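Long-range contacts in type I site-specific restriction-modification system, R (Restriction) subunit (Vibrio vulnificus, PDB 3H1T), which probably serves as the nuclease and ATP-driven motor subunit of a type I restriction enzyme, this fragment holding its endonuclease and helicase-like domains: residues L202-T207 against G354-T359; A339-E344 against P568-Y573; L24-T29 against A93-S98; S48-Q53 against Y78-T83. One frame throughout, in Å; residues are numbered along the deposited sequence.

How the contacts relate
Contacts 1 and 2 sit in the helicase-like part, near the middle of the chain, and touch each other; contacts 3 and 4 lie in the N-terminal, probably nuclease, domain, contact 3 farthest out, its centre about 37 Å from the centre of the chain. All four are partly buried. Contacts 1 and 4 are strand pairings, parallel and antiparallel respectively, each at an outermost strand of its sheet and carried mainly by backbone bonds. Contact 2 instead joins two domains through a proline, a phenyl ring and a guanidinium. In contact 3 side chains bond, one of them weakly, to the backbone of Leu-24 just ahead of helix 26-40, which also covers Tyr-78 of contact 4.

Contact 1: L202-T207 against G354-T359; sequences LITMAT and GNPIYT
Residues Leu-202 to Thr-204 run parallel to Ile-357 to Thr-359, joined by two backbone bonds. Ile-357 N gives its hydrogen to Leu-202 O at 2.8 Å, and Thr-204 N reaches Tyr-358 O at 3.1 Å; both are nearly straight. Between Thr-204 and Thr-359 the pairing is regular, with Thr-359 CA close to Thr-204 O in a CA-H...O contact of 3.2 Å. Upstream, Gly-354 leaves helix 347-352 with positive phi, and a water links Leu-202 N to Asn-355 O.

On the sheet face of Ile-203 and Tyr-358, Ile-203 CG1 meets Ile-357 CD1 at 3.8 Å. Ile-357 holds its CG1 between the backbone N and the carbonyl carbon (chi1 54°), which lays that branch over Leu-202 O, 3.2 Å from CG1. On the other face, Thr-204 and Thr-359 both hold OG1 beside the backbone N, and a water bridges the two hydroxyls. Thr-204 OG1 also bonds to Tyr-350 OH and lies alongside Pro-356, 3.8 Å from its CB. Leu-202 brings CD2 to 3.6 Å from Gly-354 O.

Strand 200-205 is thus flanked by 333-338 and by the outermost strand 358-360, and it leads straight into the ATGTGKT sequence that starts at Ala-206. This is the strand-to-P-loop arrangement of a RecA-like superfamily 2 helicase domain.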
loop_
_atom_site.group_PDB
_atom_site.type_symbol
_atom_site.label_atom_id
_atom_site.label_comp_id
_atom_site.label_asym_id
_atom_site.label_seq_id
_atom_site.Cartn_x
_atom_site.Cartn_y
_atom_site.Cartn_z
ATOM N N LEU A 202 -7.872 11.462 5.695
ATOM C CA LEU A 202 -7.788 10.029 5.425
ATOM C C LEU A 202 -6.832 9.678 4.269
ATOM O O LEU A 202 -6.731 10.408 3.275
ATOM C CB LEU A 202 -9.183 9.473 5.118
ATOM C CG LEU A 202 -9.293 7.949 5.012
ATOM C CD1 LEU A 202 -8.785 7.304 6.314
ATOM C CD2 LEU A 202 -10.751 7.560 4.741
ATOM N N ILE A 203 -6.123 8.559 4.421
ATOM C CA ILE A 203 -5.195 8.066 3.411
ATOM C C ILE A 203 -5.494 6.592 3.196
ATOM O O ILE A 203 -5.535 5.826 4.152
ATOM C CB ILE A 203 -3.738 8.158 3.875
ATOM C CG1 ILE A 203 -3.426 9.574 4.344
ATOM C CG2 ILE A 203 -2.821 7.762 2.742
ATOM C CD1 ILE A 203 -2.122 9.699 5.083
ATOM N N THR A 204 -5.712 6.195 1.950
ATOM C CA THR A 204 -5.981 4.802 1.636
ATOM C C THR A 204 -4.797 4.228 0.868
ATOM O O THR A 204 -4.412 4.735 -0.187
ATOM C CB THR A 204 -7.248 4.639 0.779
ATOM O OG1 THR A 204 -8.341 5.303 1.416
ATOM C CG2 THR A 204 -7.586 3.162 0.612
HETATM N N MSE A 205 -4.214 3.174 1.418
HETATM C CA MSE A 205 -3.077 2.522 0.794
HETATM C C MSE A 205 -3.251 1.013 0.904
HETATM O O MSE A 205 -3.547 0.496 1.981
HETATM C CB MSE A 205 -1.774 2.935 1.486
HETATM C CG MSE A 205 -1.291 4.365 1.220
HETATM SE SE MSE A 205 0.328 4.790 2.236
HETATM C CE MSE A 205 1.638 4.130 0.996
ATOM N N ALA A 206 -3.078 0.310 -0.207
ATOM C CA ALA A 206 -3.200 -1.139 -0.215
ATOM C C ALA A 206 -2.183 -1.721 0.769
ATOM O O ALA A 206 -1.077 -1.198 0.925
ATOM C CB ALA A 206 -2.951 -1.668 -1.610
ATOM N N THR A 207 -2.566 -2.794 1.448
ATOM C CA THR A 207 -1.679 -3.419 2.410
ATOM C C THR A 207 -0.346 -3.830 1.782
ATOM O O THR A 207 -0.302 -4.388 0.683
ATOM C CB THR A 207 -2.359 -4.647 3.059
ATOM O OG1 THR A 207 -1.384 -5.424 3.761
ATOM C CG2 THR A 207 -3.014 -5.508 2.021
ATOM N N GLY A 354 -13.632 11.671 6.297
ATOM C CA GLY A 354 -13.869 12.344 5.036
ATOM C C GLY A 354 -13.206 11.626 3.877
ATOM O O GLY A 354 -12.610 10.566 4.058
ATOM N N ASN A 355 -13.300 12.189 2.679
ATOM C CA ASN A 355 -12.689 11.549 1.535
ATOM C C ASN A 355 -11.174 11.597 1.601
ATOM O O ASN A 355 -10.584 12.590 2.033
ATOM C CB ASN A 355 -13.187 12.173 0.245
ATOM C CG ASN A 355 -14.623 11.803 -0.044
ATOM O OD1 ASN A 355 -15.039 10.657 0.183
ATOM N ND2 ASN A 355 -15.385 12.755 -0.563
ATOM N N PRO A 356 -10.528 10.505 1.175
ATOM C CA PRO A 356 -9.070 10.363 1.171
ATOM C C PRO A 356 -8.319 11.465 0.429
ATOM O O PRO A 356 -8.769 11.942 -0.610
ATOM C CB PRO A 356 -8.868 8.981 0.544
ATOM C CG PRO A 356 -10.061 8.849 -0.389
ATOM C CD PRO A 356 -11.175 9.376 0.476
ATOM N N ILE A 357 -7.180 11.876 0.980
ATOM C CA ILE A 357 -6.358 12.905 0.347
ATOM C C ILE A 357 -5.490 12.254 -0.734
ATOM O O ILE A 357 -4.937 12.918 -1.608
ATOM C CB ILE A 357 -5.501 13.656 1.411
ATOM C CG1 ILE A 357 -4.669 12.689 2.251
ATOM C CG2 ILE A 357 -6.423 14.414 2.347
ATOM C CD1 ILE A 357 -3.398 12.250 1.612
ATOM N N TYR A 358 -5.409 10.927 -0.662
ATOM C CA TYR A 358 -4.657 10.127 -1.609
ATOM C C TYR A 358 -5.039 8.653 -1.481
ATOM O O TYR A 358 -5.336 8.167 -0.384
ATOM C CB TYR A 358 -3.151 10.290 -1.374
ATOM C CG TYR A 358 -2.294 9.581 -2.395
ATOM C CD1 TYR A 358 -2.388 9.898 -3.748
ATOM C CD2 TYR A 358 -1.400 8.587 -2.017
ATOM C CE1 TYR A 358 -1.599 9.246 -4.699
ATOM C CE2 TYR A 358 -0.612 7.922 -2.958
ATOM C CZ TYR A 358 -0.714 8.260 -4.298
ATOM O OH TYR A 358 0.077 7.630 -5.226
ATOM N N THR A 359 -5.047 7.962 -2.618
ATOM C CA THR A 359 -5.355 6.545 -2.670
ATOM C C THR A 359 -4.317 5.822 -3.523
ATOM O O THR A 359 -4.087 6.190 -4.668
ATOM C CB THR A 359 -6.737 6.251 -3.328
ATOM O OG1 THR A 359 -7.797 6.766 -2.517
ATOM C CG2 THR A 359 -6.923 4.748 -3.489
HETATM O O HOH W 1 -9.609 13.305 4.388
HETATM O O HOH W 2 -9.706 5.206 -1.002
#

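Contact 2: A339-E344 against P568-Y573; sequences ATPLRE and PDFDGY
Phe-570, on the short helix 568-571, meets Pro-341, Arg-343 and Ala-339 of the loop after strand 333-338. Its CB lies 3.8 Å from Arg-343 NH2. CG is anti to the backbone N (chi1 -165°), which places one ring face against the proline. CG and CD1 both touch Pro-341 CG, CD1 at 3.6 Å, and CE1 comes to 3.8 Å from Pro-341 CD. That same CD stands 3.6 Å from the ring centroid, only 10° off the normal, a well-centred CH-pi contact. At the far end of the ring, CZ approaches Ala-339 O at 3.7 Å. Asp-571 OD1, paired with Lys-534, lies in the ring plane at the CD2 edge.

Pro-341 serves a second flat group: its CG sits over the centre of the Arg-343 guanidinium, 3.4 Å above the plane. The guanidinium stands almost perpendicular to the phenyl ring. Arg-343 is bent at chi2, so its head folds back over the proline, and NH1 binds Leu-342 O at 2.9 Å from above the carbonyl plane. NE forms a salt bridge with Asp-567, just before the helix.

Ala-339 and Thr-340 belong to the TAT sequence of helicase motif III, whereas helix 568-571 follows strands of the second RecA-like sheet, so this is an interface between the two motor domains. Across these segments it is held by apolar and CH-pi packing, with the ion pair of Arg-343 NE and Asp-567 as the charged link beside it.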
loop_
_atom_site.group_PDB
_atom_site.type_symbol
_atom_site.label_atom_id
_atom_site.label_comp_id
_atom_site.label_asym_id
_atom_site.label_seq_id
_atom_site.Cartn_x
_atom_site.Cartn_y
_atom_site.Cartn_z
ATOM N N ALA A 339 -6.636 0.479 4.647
ATOM C CA ALA A 339 -6.131 -0.307 3.528
ATOM C C ALA A 339 -7.203 -0.675 2.497
ATOM O O ALA A 339 -6.900 -1.243 1.456
ATOM C CB ALA A 339 -5.451 -1.572 4.056
ATOM N N THR A 340 -8.451 -0.342 2.781
ATOM C CA THR A 340 -9.533 -0.653 1.862
ATOM C C THR A 340 -10.252 0.639 1.479
ATOM O O THR A 340 -10.389 1.541 2.302
ATOM C CB THR A 340 -10.510 -1.670 2.511
ATOM O OG1 THR A 340 -11.202 -1.049 3.591
ATOM C CG2 THR A 340 -9.729 -2.847 3.095
ATOM N N PRO A 341 -10.700 0.755 0.213
ATOM C CA PRO A 341 -11.395 1.958 -0.253
ATOM C C PRO A 341 -12.849 1.986 0.210
ATOM O O PRO A 341 -13.342 1.017 0.770
ATOM C CB PRO A 341 -11.278 1.843 -1.758
ATOM C CG PRO A 341 -11.492 0.382 -1.965
ATOM C CD PRO A 341 -10.594 -0.232 -0.879
ATOM N N LEU A 342 -13.532 3.104 -0.018
ATOM C CA LEU A 342 -14.927 3.246 0.384
ATOM C C LEU A 342 -15.788 2.201 -0.309
ATOM O O LEU A 342 -15.938 2.227 -1.529
ATOM C CB LEU A 342 -15.464 4.628 0.013
ATOM C CG LEU A 342 -16.667 5.153 0.817
ATOM C CD1 LEU A 342 -17.314 6.270 0.039
ATOM C CD2 LEU A 342 -17.686 4.047 1.074
ATOM N N ARG A 343 -16.359 1.293 0.477
ATOM C CA ARG A 343 -17.221 0.241 -0.053
ATOM C C ARG A 343 -18.438 0.102 0.874
ATOM O O ARG A 343 -18.766 1.043 1.595
ATOM C CB ARG A 343 -16.442 -1.073 -0.176
ATOM C CG ARG A 343 -15.276 -1.029 -1.194
ATOM C CD ARG A 343 -15.798 -0.825 -2.617
ATOM N NE ARG A 343 -14.780 -0.942 -3.661
ATOM C CZ ARG A 343 -14.142 0.092 -4.209
ATOM N NH1 ARG A 343 -14.413 1.332 -3.818
ATOM N NH2 ARG A 343 -13.229 -0.113 -5.149
ATOM N N GLU A 344 -19.099 -1.048 0.901
ATOM C CA GLU A 344 -20.295 -1.206 1.732
ATOM C C GLU A 344 -20.154 -1.320 3.247
ATOM O O GLU A 344 -21.008 -0.811 3.988
ATOM C CB GLU A 344 -21.113 -2.385 1.230
ATOM C CG GLU A 344 -21.668 -2.169 -0.161
ATOM C CD GLU A 344 -22.692 -3.206 -0.546
ATOM O OE1 GLU A 344 -22.353 -4.412 -0.561
ATOM O OE2 GLU A 344 -23.841 -2.802 -0.833
ATOM N N PRO A 568 -12.486 -4.592 -9.557
ATOM C CA PRO A 568 -11.493 -4.205 -10.563
ATOM C C PRO A 568 -10.910 -2.800 -10.384
ATOM O O PRO A 568 -9.755 -2.545 -10.725
ATOM C CB PRO A 568 -12.270 -4.353 -11.870
ATOM C CG PRO A 568 -13.319 -5.373 -11.529
ATOM C CD PRO A 568 -13.774 -4.883 -10.202
ATOM N N ASP A 569 -11.705 -1.891 -9.839
ATOM C CA ASP A 569 -11.242 -0.525 -9.637
ATOM C C ASP A 569 -10.072 -0.467 -8.672
ATOM O O ASP A 569 -9.080 0.191 -8.946
ATOM C CB ASP A 569 -12.383 0.362 -9.140
ATOM C CG ASP A 569 -13.435 0.602 -10.205
ATOM O OD1 ASP A 569 -13.129 0.380 -11.396
ATOM O OD2 ASP A 569 -14.564 1.021 -9.873
ATOM N N PHE A 570 -10.177 -1.166 -7.551
ATOM C CA PHE A 570 -9.104 -1.169 -6.574
ATOM C C PHE A 570 -8.092 -2.291 -6.814
ATOM O O PHE A 570 -6.889 -2.109 -6.580
ATOM C CB PHE A 570 -9.669 -1.293 -5.154
ATOM C CG PHE A 570 -8.677 -0.960 -4.078
ATOM C CD1 PHE A 570 -8.396 0.367 -3.760
ATOM C CD2 PHE A 570 -8.000 -1.968 -3.408
ATOM C CE1 PHE A 570 -7.460 0.680 -2.798
ATOM C CE2 PHE A 570 -7.056 -1.659 -2.437
ATOM C CZ PHE A 570 -6.789 -0.332 -2.136
ATOM N N ASP A 571 -8.562 -3.441 -7.295
ATOM C CA ASP A 571 -7.666 -4.576 -7.511
ATOM C C ASP A 571 -7.228 -4.835 -8.942
ATOM O O ASP A 571 -6.244 -5.536 -9.151
ATOM C CB ASP A 571 -8.289 -5.882 -6.998
ATOM C CG ASP A 571 -9.085 -5.700 -5.727
ATOM O OD1 ASP A 571 -8.709 -4.829 -4.897
ATOM O OD2 ASP A 571 -10.083 -6.441 -5.556
ATOM N N GLY A 572 -7.935 -4.276 -9.920
ATOM C CA GLY A 572 -7.586 -4.565 -11.300
ATOM C C GLY A 572 -8.112 -5.975 -11.537
ATOM O O GLY A 572 -8.737 -6.539 -10.642
ATOM N N TYR A 573 -7.884 -6.552 -12.712
ATOM C CA TYR A 573 -8.357 -7.910 -13.004
ATOM C C TYR A 573 -7.215 -8.886 -12.773
ATOM O O TYR A 573 -6.043 -8.505 -12.799
ATOM C CB TYR A 573 -8.851 -8.034 -14.460
ATOM C CG TYR A 573 -10.034 -7.144 -14.795
ATOM C CD1 TYR A 573 -9.850 -5.846 -15.279
ATOM C CD2 TYR A 573 -11.342 -7.578 -14.572
ATOM C CE1 TYR A 573 -10.938 -5.005 -15.531
ATOM C CE2 TYR A 573 -12.433 -6.742 -14.815
ATOM C CZ TYR A 573 -12.219 -5.457 -15.290
ATOM O OH TYR A 573 -13.290 -4.628 -15.501
#

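Contact 3: L24-T29 against A93-S98; sequences LNEADT and AKPENS
Ala-93 and Lys-94 finish the E-A-K sequence that begins at Glu-92, consistent with the ExK signature of a PD-(D/E)XK nuclease core, and the loop beyond them packs against the start of helix 26-40. The backbones come nearest at Glu-26 and Pro-95, CA to CA 3.9 Å, and Pro-95 CB lies 3.5 Å from Leu-24 O, just before the helix.

Glu-96 bonds to the backbone of Leu-24. Its CG stands between the backbone N and the carbonyl carbon (chi1 42°) and the chain bends at chi2, which carries the carboxylate across Leu-24. There OE2 accepts from Leu-24 N at 2.9 Å, on the anti side and 34° out of the carboxylate plane, while Glu-96 CG touches Leu-24 CB at 3.5 Å. Asn-97 adds a weak bond from ND2 to Leu-24 O, so both polar backbone atoms of Leu-24 are engaged.

Glu-96 and Asn-97 are the two middle residues of a type I turn from Pro-95 to Ser-98. Pro-95 O takes Ser-98 N at 3.0 Å and also Ser-98 OG at 2.8 Å, the hydroxyl arriving in the carbonyl plane on a lone pair.

Glu-26 extends the other way along the loop, and both its carboxylate oxygens face Ala-93 O, OE2 at 3.3 Å. In relatives the corresponding carbonyl can bind the metal; none is modelled here. Two acceptors that close are probably unfavourable unless a cation lies between them.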
loop_
_atom_site.group_PDB
_atom_site.type_symbol
_atom_site.label_atom_id
_atom_site.label_comp_id
_atom_site.label_asym_id
_atom_site.label_seq_id
_atom_site.Cartn_x
_atom_site.Cartn_y
_atom_site.Cartn_z
ATOM N N LEU A 24 17.481 17.244 -35.086
ATOM C CA LEU A 24 18.057 16.733 -33.857
ATOM C C LEU A 24 17.232 15.678 -33.147
ATOM O O LEU A 24 15.992 15.743 -33.083
ATOM C CB LEU A 24 18.329 17.875 -32.873
ATOM C CG LEU A 24 19.355 18.975 -33.179
ATOM C CD1 LEU A 24 19.375 19.909 -31.986
ATOM C CD2 LEU A 24 20.753 18.399 -33.434
ATOM N N ASN A 25 17.976 14.706 -32.623
ATOM C CA ASN A 25 17.516 13.557 -31.840
ATOM C C ASN A 25 16.688 14.093 -30.682
ATOM O O ASN A 25 16.753 15.287 -30.378
ATOM C CB ASN A 25 18.755 12.845 -31.259
ATOM C CG ASN A 25 18.824 11.401 -31.622
ATOM O OD1 ASN A 25 18.584 11.046 -32.772
ATOM N ND2 ASN A 25 19.166 10.547 -30.653
ATOM N N GLU A 26 15.912 13.237 -30.025
ATOM C CA GLU A 26 15.167 13.721 -28.875
ATOM C C GLU A 26 16.266 14.027 -27.873
ATOM O O GLU A 26 16.251 15.033 -27.179
ATOM C CB GLU A 26 14.246 12.645 -28.287
ATOM C CG GLU A 26 13.740 13.024 -26.884
ATOM C CD GLU A 26 12.501 12.269 -26.468
ATOM O OE1 GLU A 26 11.704 11.935 -27.370
ATOM O OE2 GLU A 26 12.309 12.033 -25.249
ATOM N N ALA A 27 17.234 13.124 -27.817
ATOM C CA ALA A 27 18.361 13.243 -26.911
ATOM C C ALA A 27 19.203 14.447 -27.269
ATOM O O ALA A 27 19.648 15.177 -26.390
ATOM C CB ALA A 27 19.196 11.992 -26.979
ATOM N N ASP A 28 19.399 14.676 -28.565
ATOM C CA ASP A 28 20.199 15.811 -28.998
ATOM C C ASP A 28 19.525 17.136 -28.660
ATOM O O ASP A 28 20.195 18.079 -28.231
ATOM C CB ASP A 28 20.502 15.717 -30.506
ATOM C CG ASP A 28 21.588 14.682 -30.834
ATOM O OD1 ASP A 28 22.358 14.285 -29.917
ATOM O OD2 ASP A 28 21.689 14.280 -32.017
ATOM N N THR A 29 18.203 17.213 -28.801
ATOM C CA THR A 29 17.540 18.478 -28.487
ATOM C C THR A 29 17.453 18.755 -26.995
ATOM O O THR A 29 17.309 19.901 -26.579
ATOM C CB THR A 29 16.116 18.592 -29.087
ATOM O OG1 THR A 29 15.153 18.202 -28.110
ATOM C CG2 THR A 29 15.969 17.738 -30.315
ATOM N N ALA A 93 9.916 15.720 -23.142
ATOM C CA ALA A 93 10.668 16.310 -24.237
ATOM C C ALA A 93 10.398 15.523 -25.502
ATOM O O ALA A 93 10.011 14.358 -25.449
ATOM C CB ALA A 93 12.168 16.310 -23.915
ATOM N N LYS A 94 10.564 16.175 -26.639
ATOM C CA LYS A 94 10.349 15.539 -27.916
ATOM C C LYS A 94 11.393 16.119 -28.853
ATOM O O LYS A 94 11.972 17.165 -28.568
ATOM C CB LYS A 94 8.937 15.829 -28.434
ATOM C CG LYS A 94 7.853 14.995 -27.754
ATOM C CD LYS A 94 7.939 13.518 -28.164
ATOM C CE LYS A 94 7.141 12.582 -27.238
ATOM N NZ LYS A 94 5.667 12.805 -27.231
ATOM N N PRO A 95 11.675 15.443 -29.974
ATOM C CA PRO A 95 12.674 15.982 -30.908
ATOM C C PRO A 95 12.275 17.367 -31.449
ATOM O O PRO A 95 11.089 17.640 -31.622
ATOM C CB PRO A 95 12.728 14.914 -32.003
ATOM C CG PRO A 95 11.350 14.303 -31.943
ATOM C CD PRO A 95 11.100 14.182 -30.470
ATOM N N GLU A 96 13.246 18.240 -31.722
ATOM C CA GLU A 96 12.930 19.587 -32.217
ATOM C C GLU A 96 11.987 19.670 -33.413
ATOM O O GLU A 96 11.208 20.612 -33.522
ATOM C CB GLU A 96 14.204 20.382 -32.531
ATOM C CG GLU A 96 15.307 19.615 -33.225
ATOM C CD GLU A 96 16.054 20.470 -34.239
ATOM O OE1 GLU A 96 16.252 21.682 -33.983
ATOM O OE2 GLU A 96 16.448 19.924 -35.293
ATOM N N ASN A 97 12.028 18.678 -34.289
ATOM C CA ASN A 97 11.169 18.663 -35.476
ATOM C C ASN A 97 9.690 18.364 -35.235
ATOM O O ASN A 97 8.866 18.549 -36.131
ATOM C CB ASN A 97 11.717 17.663 -36.494
ATOM C CG ASN A 97 12.503 16.537 -35.835
ATOM O OD1 ASN A 97 12.166 15.358 -35.975
ATOM N ND2 ASN A 97 13.564 16.898 -35.118
ATOM N N SER A 98 9.342 17.895 -34.043
ATOM C CA SER A 98 7.947 17.580 -33.746
ATOM C C SER A 98 7.203 18.676 -32.973
ATOM O O SER A 98 7.788 19.413 -32.185
ATOM C CB SER A 98 7.862 16.253 -32.978
ATOM O OG SER A 98 8.716 16.242 -31.849
#

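Contact 4: S48-Q53 against Y78-T83; sequences SAITEQ and YLLKYT
Backbone bonds join Ala-49 to Lys-81 and Thr-51 to Leu-79, two antiparallel hydrogen-bonded pairs. Ala-49 N to Lys-81 O and Lys-81 N to Ala-49 O both measure 3.0 Å. In the second pair Thr-51 N meets Leu-79 O in the carbonyl plane at 155° (C=O...N), whereas Leu-79 N comes to Thr-51 O from above the carbonyl plane of Thr-51, where the strand nears its corner at Glu-52.

One side-chain bond extends the pairing. Ser-48 OG, beside its own backbone N (chi1 -54°), donates to Tyr-82 O at 2.8 Å; Tyr-82 and Thr-83 together face Phe-86 in a classic beta bulge.

Strand 49-55 is an outermost strand of the six-stranded mixed sheet of the N-terminal domain, probably the nuclease, and 75-81 lies between it and strand 86-93.

Apolar packing divides between the faces. On the one bearing Ile-50 and Leu-80, Ile-50 CG2 touches the edge of the Tyr-78 ring at CD2, 3.6 Å away and in its plane, while CG1 leans toward Leu-80 CD2. Glu-52 lies alongside the same ring, its CG 3.2 Å from CE2 and its carboxylate tilted 24° from the ring plane; Tyr-78 OH itself bonds to Thr-35 of helix 26-40. On the opposite face, Thr-51 CG2 rests 3.7 Å from Leu-79 CB and, more loosely, 4.2 Å from Lys-81 CE.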
loop_
_atom_site.group_PDB
_atom_site.type_symbol
_atom_site.label_atom_id
_atom_site.label_comp_id
_atom_site.label_asym_id
_atom_site.label_seq_id
_atom_site.Cartn_x
_atom_site.Cartn_y
_atom_site.Cartn_z
ATOM N N SER A 48 17.245 23.436 -5.306
ATOM C CA SER A 48 16.529 22.839 -6.431
ATOM C C SER A 48 17.412 21.902 -7.243
ATOM O O SER A 48 18.638 22.015 -7.204
ATOM C CB SER A 48 15.979 23.937 -7.341
ATOM O OG SER A 48 15.198 24.844 -6.588
ATOM N N ALA A 49 16.792 20.979 -7.975
ATOM C CA ALA A 49 17.544 20.040 -8.804
ATOM C C ALA A 49 16.744 19.594 -10.028
ATOM O O ALA A 49 15.540 19.864 -10.141
ATOM C CB ALA A 49 17.942 18.812 -7.983
ATOM N N ILE A 50 17.444 18.940 -10.951
ATOM C CA ILE A 50 16.871 18.397 -12.178
ATOM C C ILE A 50 17.298 16.951 -12.198
ATOM O O ILE A 50 18.474 16.646 -11.999
ATOM C CB ILE A 50 17.482 18.993 -13.478
ATOM C CG1 ILE A 50 17.086 20.454 -13.653
ATOM C CG2 ILE A 50 16.991 18.227 -14.684
ATOM C CD1 ILE A 50 18.152 21.405 -13.203
ATOM N N THR A 51 16.360 16.046 -12.411
ATOM C CA THR A 51 16.722 14.651 -12.512
ATOM C C THR A 51 16.143 14.132 -13.820
ATOM O O THR A 51 14.931 13.944 -13.990
ATOM C CB THR A 51 16.242 13.829 -11.304
ATOM O OG1 THR A 51 15.759 12.556 -11.755
ATOM C CG2 THR A 51 15.188 14.575 -10.527
ATOM N N GLU A 52 17.038 13.960 -14.781
ATOM C CA GLU A 52 16.677 13.465 -16.097
ATOM C C GLU A 52 16.407 11.977 -16.013
ATOM O O GLU A 52 17.042 11.257 -15.245
ATOM C CB GLU A 52 17.813 13.689 -17.093
ATOM C CG GLU A 52 18.125 15.121 -17.436
ATOM C CD GLU A 52 19.092 15.228 -18.603
ATOM O OE1 GLU A 52 18.798 14.652 -19.680
ATOM O OE2 GLU A 52 20.144 15.891 -18.438
ATOM N N GLN A 53 15.485 11.520 -16.843
ATOM C CA GLN A 53 15.144 10.118 -16.867
ATOM C C GLN A 53 14.849 9.652 -15.447
ATOM O O GLN A 53 15.549 8.801 -14.910
ATOM C CB GLN A 53 16.304 9.310 -17.460
ATOM C CG GLN A 53 16.594 9.594 -18.929
ATOM C CD GLN A 53 15.390 9.367 -19.834
ATOM O OE1 GLN A 53 14.715 8.347 -19.739
ATOM N NE2 GLN A 53 15.127 10.316 -20.727
ATOM N N TYR A 78 12.148 14.530 -17.448
ATOM C CA TYR A 78 12.722 15.382 -16.425
ATOM C C TYR A 78 11.764 15.549 -15.270
ATOM O O TYR A 78 10.555 15.608 -15.451
ATOM C CB TYR A 78 13.049 16.783 -16.935
ATOM C CG TYR A 78 14.067 16.885 -18.044
ATOM C CD1 TYR A 78 13.683 16.783 -19.383
ATOM C CD2 TYR A 78 15.391 17.195 -17.761
ATOM C CE1 TYR A 78 14.585 16.999 -20.408
ATOM C CE2 TYR A 78 16.303 17.419 -18.785
ATOM C CZ TYR A 78 15.884 17.323 -20.112
ATOM O OH TYR A 78 16.731 17.591 -21.163
ATOM N N LEU A 79 12.330 15.637 -14.076
ATOM C CA LEU A 79 11.567 15.839 -12.874
ATOM C C LEU A 79 12.223 17.089 -12.315
ATOM O O LEU A 79 13.444 17.150 -12.194
ATOM C CB LEU A 79 11.738 14.647 -11.933
ATOM C CG LEU A 79 10.771 14.341 -10.774
ATOM C CD1 LEU A 79 11.504 14.495 -9.463
ATOM C CD2 LEU A 79 9.544 15.231 -10.825
ATOM N N LEU A 80 11.428 18.103 -11.999
ATOM C CA LEU A 80 11.983 19.337 -11.469
ATOM C C LEU A 80 11.696 19.374 -9.986
ATOM O O LEU A 80 10.546 19.424 -9.584
ATOM C CB LEU A 80 11.356 20.534 -12.174
ATOM C CG LEU A 80 11.473 20.481 -13.699
ATOM C CD1 LEU A 80 10.863 21.735 -14.272
ATOM C CD2 LEU A 80 12.917 20.373 -14.139
ATOM N N LYS A 81 12.743 19.330 -9.171
ATOM C CA LYS A 81 12.563 19.345 -7.729
ATOM C C LYS A 81 12.847 20.720 -7.162
ATOM O O LYS A 81 13.896 21.306 -7.430
ATOM C CB LYS A 81 13.468 18.287 -7.063
ATOM C CG LYS A 81 13.231 16.872 -7.587
ATOM C CD LYS A 81 13.640 15.783 -6.606
ATOM C CE LYS A 81 15.135 15.617 -6.487
ATOM N NZ LYS A 81 15.449 14.256 -5.972
ATOM N N TYR A 82 11.890 21.254 -6.411
ATOM C CA TYR A 82 12.083 22.559 -5.799
ATOM C C TYR A 82 13.174 22.393 -4.751
ATOM O O TYR A 82 14.073 23.221 -4.604
ATOM C CB TYR A 82 10.814 23.036 -5.117
ATOM C CG TYR A 82 11.050 24.334 -4.408
ATOM C CD1 TYR A 82 11.417 25.473 -5.123
ATOM C CD2 TYR A 82 10.935 24.427 -3.025
ATOM C CE1 TYR A 82 11.660 26.677 -4.478
ATOM C CE2 TYR A 82 11.177 25.624 -2.368
ATOM C CZ TYR A 82 11.537 26.747 -3.099
ATOM O OH TYR A 82 11.766 27.937 -2.451
ATOM N N THR A 83 13.060 21.286 -4.033
ATOM C CA THR A 83 13.982 20.903 -2.988
ATOM C C THR A 83 14.309 19.432 -3.238
ATOM O O THR A 83 13.706 18.798 -4.112
ATOM C CB THR A 83 13.328 21.143 -1.615
ATOM O OG1 THR A 83 13.811 22.383 -1.089
ATOM C CG2 THR A 83 13.625 20.049 -0.652
#